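PDB 6QP0: putative chromatin binding protein, which probably binds and hydrolyses ATP as Kti12, a PSTK-like, tRNA-dependent ATPase needed for tRNA modification by Elongator. Local coordinates for residues L10-K15 against S206-L211; A104-A109 against L132-G137. All blocks are in the same frame, centred on the assembly; numbering follows the deposited sequence.

Contact 1: residues L10-K15 against S206-L211; sequences LPSSGK and SNWENL. With ADP (adenosine-5'-diphosphate), chain B; AF3 (aluminum fluoride), chain C.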
loop_
_atom_site.group_PDB
_atom_site.type_symbol
_atom_site.label_atom_id
_atom_site.label_comp_id
_atom_site.label_asym_id
_atom_site.label_seq_id
_atom_site.Cartn_x
_atom_site.Cartn_y
_atom_site.Cartn_z
ATOM N N LEU A 10 6.318 -4.590 -4.238
ATOM C CA LEU A 10 6.885 -5.853 -3.802
ATOM C C LEU A 10 7.247 -5.782 -2.327
ATOM O O LEU A 10 7.292 -4.706 -1.728
ATOM C CB LEU A 10 8.114 -6.185 -4.641
ATOM C CG LEU A 10 7.865 -6.514 -6.112
ATOM C CD1 LEU A 10 9.185 -6.769 -6.816
ATOM C CD2 LEU A 10 6.944 -7.714 -6.246
ATOM N N PRO A 11 7.506 -6.928 -1.704
ATOM C CA PRO A 11 8.037 -6.913 -0.336
ATOM C C PRO A 11 9.351 -6.147 -0.275
ATOM O O PRO A 11 10.254 -6.363 -1.085
ATOM C CB PRO A 11 8.230 -8.400 -0.014
ATOM C CG PRO A 11 7.314 -9.116 -0.952
ATOM C CD PRO A 11 7.275 -8.296 -2.200
ATOM N N SER A 12 9.450 -5.242 0.698
ATOM C CA SER A 12 10.664 -4.456 0.917
ATOM C C SER A 12 11.020 -3.632 -0.320
ATOM O O SER A 12 12.190 -3.489 -0.682
ATOM C CB SER A 12 11.836 -5.356 1.324
ATOM O OG SER A 12 11.418 -6.698 1.509
ATOM N N SER A 13 10.000 -3.072 -0.966
ATOM C CA SER A 13 10.185 -2.256 -2.157
ATOM C C SER A 13 10.134 -0.762 -1.866
ATOM O O SER A 13 10.301 0.040 -2.790
ATOM C CB SER A 13 9.125 -2.610 -3.206
ATOM O OG SER A 13 7.817 -2.374 -2.713
ATOM N N GLY A 14 9.910 -0.371 -0.617
ATOM C CA GLY A 14 9.858 1.027 -0.250
ATOM C C GLY A 14 8.472 1.599 -0.051
ATOM O O GLY A 14 8.325 2.826 -0.073
ATOM N N LYS A 15 7.457 0.755 0.144
ATOM C CA LYS A 15 6.102 1.250 0.358
ATOM C C LYS A 15 6.044 2.175 1.568
ATOM O O LYS A 15 5.594 3.324 1.471
ATOM C CB LYS A 15 5.140 0.073 0.535
ATOM C CG LYS A 15 4.945 -0.771 -0.714
ATOM C CD LYS A 15 4.034 -1.963 -0.446
ATOM C CE LYS A 15 4.829 -3.242 -0.228
ATOM N NZ LYS A 15 5.830 -3.118 0.868
ATOM N N SER A 206 11.587 -17.744 2.023
ATOM C CA SER A 206 10.558 -18.484 1.296
ATOM C C SER A 206 9.335 -17.610 1.041
ATOM O O SER A 206 8.843 -17.522 -0.091
ATOM C CB SER A 206 10.166 -19.741 2.078
ATOM O OG SER A 206 9.170 -20.495 1.406
ATOM N N ASN A 207 8.829 -16.951 2.087
ATOM C CA ASN A 207 7.664 -16.088 1.928
ATOM C C ASN A 207 7.960 -14.922 0.992
ATOM O O ASN A 207 7.078 -14.473 0.248
ATOM C CB ASN A 207 7.207 -15.561 3.289
ATOM C CG ASN A 207 5.942 -14.724 3.194
ATOM O OD1 ASN A 207 5.065 -15.000 2.378
ATOM N ND2 ASN A 207 5.849 -13.694 4.026
ATOM N N TRP A 208 9.193 -14.406 1.026
ATOM C CA TRP A 208 9.544 -13.244 0.216
ATOM C C TRP A 208 9.537 -13.586 -1.269
ATOM O O TRP A 208 8.920 -12.879 -2.075
ATOM C CB TRP A 208 10.916 -12.713 0.644
ATOM C CG TRP A 208 11.250 -11.359 0.105
ATOM C CD1 TRP A 208 11.114 -10.169 0.748
ATOM C CD2 TRP A 208 11.784 -11.059 -1.189
ATOM N NE1 TRP A 208 11.528 -9.141 -0.064
ATOM C CE2 TRP A 208 11.942 -9.662 -1.259
ATOM C CE3 TRP A 208 12.142 -11.835 -2.294
ATOM C CZ2 TRP A 208 12.439 -9.025 -2.390
ATOM C CZ3 TRP A 208 12.636 -11.201 -3.413
ATOM C CH2 TRP A 208 12.781 -9.810 -3.454
ATOM N N GLU A 209 10.214 -14.673 -1.653
ATOM C CA GLU A 209 10.300 -15.033 -3.063
ATOM C C GLU A 209 8.920 -15.309 -3.647
ATOM O O GLU A 209 8.564 -14.783 -4.709
ATOM C CB GLU A 209 11.206 -16.253 -3.249
ATOM C CG GLU A 209 12.670 -16.026 -2.899
ATOM C CD GLU A 209 13.317 -14.943 -3.741
ATOM O OE1 GLU A 209 14.448 -14.526 -3.409
ATOM O OE2 GLU A 209 12.697 -14.509 -4.733
ATOM N N ASN A 210 8.125 -16.144 -2.969
ATOM C CA ASN A 210 6.807 -16.489 -3.491
ATOM C C ASN A 210 5.908 -15.263 -3.605
ATOM O O ASN A 210 5.049 -15.208 -4.493
ATOM C CB ASN A 210 6.153 -17.550 -2.601
ATOM C CG ASN A 210 7.008 -18.797 -2.454
ATOM O OD1 ASN A 210 7.249 -19.276 -1.346
ATOM N ND2 ASN A 210 7.479 -19.323 -3.577
ATOM N N LEU A 211 6.088 -14.269 -2.727
ATOM C CA LEU A 211 5.300 -13.044 -2.820
ATOM C C LEU A 211 5.595 -12.299 -4.119
ATOM O O LEU A 211 4.675 -11.885 -4.833
ATOM C CB LEU A 211 5.573 -12.140 -1.617
ATOM C CG LEU A 211 4.530 -12.149 -0.500
ATOM C CD1 LEU A 211 5.005 -11.298 0.664
ATOM C CD2 LEU A 211 3.179 -11.659 -1.004
HETATM P PB ADP B . 8.486 -1.867 2.748
HETATM O O1B ADP B . 7.863 -1.409 4.048
HETATM O O2B ADP B . 8.626 -3.363 2.750
HETATM O O3B ADP B . 7.615 -1.456 1.586
HETATM P PA ADP B . 10.540 0.133 3.368
HETATM O O1A ADP B . 10.509 -0.119 4.856
HETATM O O2A ADP B . 9.677 1.327 3.024
HETATM O O3A ADP B . 9.996 -1.210 2.574
HETATM O "O5'" ADP B . 12.110 0.397 2.895
HETATM C "C5'" ADP B . 12.977 -0.719 2.847
HETATM C "C4'" ADP B . 14.306 -0.317 2.963
HETATM O "O4'" ADP B . 14.797 0.246 1.651
HETATM C "C3'" ADP B . 14.458 0.870 4.030
HETATM O "O3'" ADP B . 15.750 0.725 4.780
HETATM C "C2'" ADP B . 14.464 1.914 3.362
HETATM O "O2'" ADP B . 15.385 2.894 3.983
HETATM C "C1'" ADP B . 14.999 1.521 1.839
HETATM N N9 ADP B . 14.244 2.258 0.883
HETATM C C8 ADP B . 12.952 2.256 0.558
HETATM N N7 ADP B . 12.792 3.161 -0.414
HETATM C C5 ADP B . 13.991 3.708 -0.676
HETATM C C6 ADP B . 14.385 4.676 -1.574
HETATM N N6 ADP B . 14.044 5.621 -2.632
HETATM N N1 ADP B . 15.651 5.050 -1.641
HETATM C C2 ADP B . 16.568 4.482 -0.823
HETATM N N3 ADP B . 16.190 3.531 0.064
HETATM C C4 ADP B . 14.899 3.149 0.130
HETATM AL AL AF3 C . 7.336 -4.091 4.370
HETATM F F1 AF3 C . 6.242 -2.837 4.764
HETATM F F2 AF3 C . 8.792 -4.251 5.249
HETATM F F3 AF3 C . 7.219 -4.854 2.848
#
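Trp208 of helix 205-213 meets Pro11 and Ser12 of the nucleotide-binding loop through its indole N-H. Trp208 NE1 donates to Ser12 OG at 2.9 Å with an N-H...O angle of 152°, and the acceptor sits only 5° out of the ring plane, making this an edge-on bond. Trp208 NE1 also reaches Pro11 O at 3.2 Å, a weak second bond in poorer line. The indole CG lies anti to the backbone N (chi1 -167°), which carries the ring off the helix to the loop.

Apolar packing adjoins this polar point. Pro11 CB lies 3.5 Å from Trp208 CD1, while Pro11 CG is over one face of the indole near its rim and 3.6 Å from Leu211 CB.

On its ligand side the loop grips the ADP-aluminum fluoride complex. Ser12 N points almost straight at AF3 F3. Lys15 NZ bridges the two ligands, 2.5 Å from ADP O3B and 3.0 Å from AF3 F3, as expected of the lysine of a Walker A P-loop. Tyr203 and Arg85 also hydrogen-bond the fluoride.

The chemistry implies that one residue, Ser12, joins helix to ligand: its hydroxyl accepts from the indole while its amide faces the group standing in for the transferred phosphate.

Contact 2: residues A104-A109 against L132-G137; sequences ASEKDA and LNYIKG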
loop_
_atom_site.group_PDB
_atom_site.type_symbol
_atom_site.label_atom_id
_atom_site.label_comp_id
_atom_site.label_asym_id
_atom_site.label_seq_id
_atom_site.Cartn_x
_atom_site.Cartn_y
_atom_site.Cartn_z
ATOM N N ALA A 104 -4.633 -16.576 11.710
ATOM C CA ALA A 104 -5.176 -15.681 10.699
ATOM C C ALA A 104 -4.602 -16.004 9.325
ATOM O O ALA A 104 -3.417 -16.320 9.182
ATOM C CB ALA A 104 -4.878 -14.228 11.064
ATOM N N SER A 105 -5.461 -15.926 8.314
ATOM C CA SER A 105 -5.076 -16.148 6.931
ATOM C C SER A 105 -4.878 -14.814 6.220
ATOM O O SER A 105 -5.247 -13.748 6.722
ATOM C CB SER A 105 -6.138 -16.982 6.208
ATOM O OG SER A 105 -7.357 -16.266 6.103
ATOM N N GLU A 106 -4.282 -14.884 5.029
ATOM C CA GLU A 106 -4.130 -13.687 4.212
ATOM C C GLU A 106 -5.487 -13.069 3.901
ATOM O O GLU A 106 -5.629 -11.841 3.873
ATOM C CB GLU A 106 -3.382 -14.033 2.925
ATOM C CG GLU A 106 -2.940 -12.827 2.122
ATOM C CD GLU A 106 -2.121 -13.203 0.904
ATOM O OE1 GLU A 106 -1.610 -14.344 0.852
ATOM O OE2 GLU A 106 -1.991 -12.357 -0.004
ATOM N N LYS A 107 -6.499 -13.907 3.667
ATOM C CA LYS A 107 -7.853 -13.408 3.454
ATOM C C LYS A 107 -8.345 -12.619 4.660
ATOM O O LYS A 107 -9.038 -11.606 4.508
ATOM C CB LYS A 107 -8.784 -14.582 3.152
ATOM C CG LYS A 107 -10.230 -14.212 2.888
ATOM C CD LYS A 107 -10.964 -15.386 2.255
ATOM C CE LYS A 107 -12.459 -15.343 2.534
ATOM N NZ LYS A 107 -13.122 -14.153 1.936
ATOM N N ASP A 108 -8.000 -13.069 5.870
ATOM C CA ASP A 108 -8.346 -12.312 7.067
ATOM C C ASP A 108 -7.572 -11.001 7.142
ATOM O O ASP A 108 -8.088 -10.006 7.661
ATOM C CB ASP A 108 -8.083 -13.151 8.319
ATOM C CG ASP A 108 -8.984 -14.371 8.408
ATOM O OD1 ASP A 108 -10.166 -14.281 8.013
ATOM O OD2 ASP A 108 -8.508 -15.425 8.879
ATOM N N ALA A 109 -6.333 -10.980 6.639
ATOM C CA ALA A 109 -5.582 -9.731 6.586
ATOM C C ALA A 109 -6.295 -8.706 5.713
ATOM O O ALA A 109 -6.390 -7.528 6.075
ATOM C CB ALA A 109 -4.168 -9.985 6.065
ATOM N N LEU A 132 1.126 -4.421 0.700
ATOM C CA LEU A 132 1.474 -5.046 -0.572
ATOM C C LEU A 132 0.386 -4.805 -1.614
ATOM O O LEU A 132 0.674 -4.413 -2.750
ATOM C CB LEU A 132 1.713 -6.543 -0.370
ATOM C CG LEU A 132 2.935 -6.912 0.477
ATOM C CD1 LEU A 132 2.861 -8.361 0.933
ATOM C CD2 LEU A 132 4.226 -6.670 -0.297
ATOM N N ASN A 133 -0.874 -5.018 -1.235
ATOM C CA ASN A 133 -2.020 -4.764 -2.109
ATOM C C ASN A 133 -1.739 -5.253 -3.527
ATOM O O ASN A 133 -1.941 -4.546 -4.516
ATOM C CB ASN A 133 -2.383 -3.278 -2.101
ATOM C CG ASN A 133 -2.813 -2.788 -0.727
ATOM O OD1 ASN A 133 -3.416 -3.532 0.048
ATOM N ND2 ASN A 133 -2.506 -1.532 -0.420
ATOM N N TYR A 134 -1.275 -6.498 -3.617
ATOM C CA TYR A 134 -0.667 -7.020 -4.831
ATOM C C TYR A 134 -1.624 -7.803 -5.717
ATOM O O TYR A 134 -1.195 -8.322 -6.753
ATOM C CB TYR A 134 0.525 -7.915 -4.467
ATOM C CG TYR A 134 0.130 -9.222 -3.815
ATOM C CD1 TYR A 134 -0.044 -9.314 -2.440
ATOM C CD2 TYR A 134 -0.066 -10.366 -4.577
ATOM C CE1 TYR A 134 -0.405 -10.509 -1.845
ATOM C CE2 TYR A 134 -0.426 -11.561 -3.993
ATOM C CZ TYR A 134 -0.595 -11.629 -2.627
ATOM O OH TYR A 134 -0.952 -12.825 -2.051
ATOM N N ILE A 135 -2.896 -7.908 -5.348
ATOM C CA ILE A 135 -3.868 -8.691 -6.103
ATOM C C ILE A 135 -4.836 -7.735 -6.783
ATOM O O ILE A 135 -5.371 -6.822 -6.142
ATOM C CB ILE A 135 -4.618 -9.688 -5.204
ATOM C CG1 ILE A 135 -3.625 -10.539 -4.408
ATOM C CG2 ILE A 135 -5.523 -10.578 -6.047
ATOM C CD1 ILE A 135 -4.269 -11.420 -3.358
ATOM N N LYS A 136 -5.060 -7.944 -8.084
ATOM C CA LYS A 136 -5.996 -7.104 -8.823
ATOM C C LYS A 136 -7.391 -7.174 -8.217
ATOM O O LYS A 136 -8.067 -6.148 -8.075
ATOM C CB LYS A 136 -6.027 -7.523 -10.294
ATOM C CG LYS A 136 -4.725 -7.262 -11.033
ATOM C CD LYS A 136 -4.773 -7.780 -12.462
ATOM C CE LYS A 136 -3.444 -7.556 -13.175
ATOM N NZ LYS A 136 -3.466 -8.045 -14.583
ATOM N N GLY A 137 -7.843 -8.377 -7.858
ATOM C CA GLY A 137 -9.138 -8.502 -7.212
ATOM C C GLY A 137 -9.224 -7.695 -5.931
ATOM O O GLY A 137 -10.193 -6.968 -5.701
#
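Glu106 CG stands anti to the backbone N (chi1 -169°) and the chain stays extended beyond it, which sends the carboxylate out from the first turn of helix 106-120. Tyr134 CG instead lies between its own backbone N and carbonyl carbon (chi1 70°), bringing the phenol toward that carboxylate from the opposite direction. Tyr134 OH donates to Glu106 OE2 at a modelled 2.3 Å, too short to be taken literally, although the pairing itself is plain. Glu106 OE2 approaches at the edge of the Tyr134 ring, near its plane, with the carboxylate and ring planes 41° apart.

Ile135 flanks the pair: its CG1 lies 3.4 Å above one face of the Tyr134 ring, toward the rim, and Ile135 CD1 comes within 4.2 Å of Glu106 OE2. Beside Glu106, Ser105 and Asp108 form a capping box, in which Asp108 N donates to Ser105 OG (3.3 Å) and Ser105 N to Asp108 OD2 (3.1 Å).

Arg214 NE hydrogen-bonds the Tyr134 hydroxyl. This cationic group on the phenol oxygen would probably make the hydroxyl a better donor toward Glu106, and the resulting bond ties the loop before helix 136-148 to the start of helix 106-120.

In the fold
Contact 2 is nested along the chain inside the loop closed by contact 1, and their centres lie 13 Å apart. Leu132 joins them by packing: Leu132 CD2 is 3.5 Å from Lys15 CE and 3.6 Å from Pro11 N, while Leu132 CD1 is 3.6 Å from Leu211 CD1. Helix 205-213 therefore serves both, with Leu211 also touching Tyr134. Contact 1 belongs to the nucleotide site, whereas contact 2 lies farther from the ligands: the Tyr134 side chain is about 8 Å from that of Lys15 and about 10 Å from the aluminum fluoride. Both lie in the P-loop NTPase domain, with its parallel five-stranded sheet; Asp130, a magnesium ligand, ends the strand leading toward 132-137.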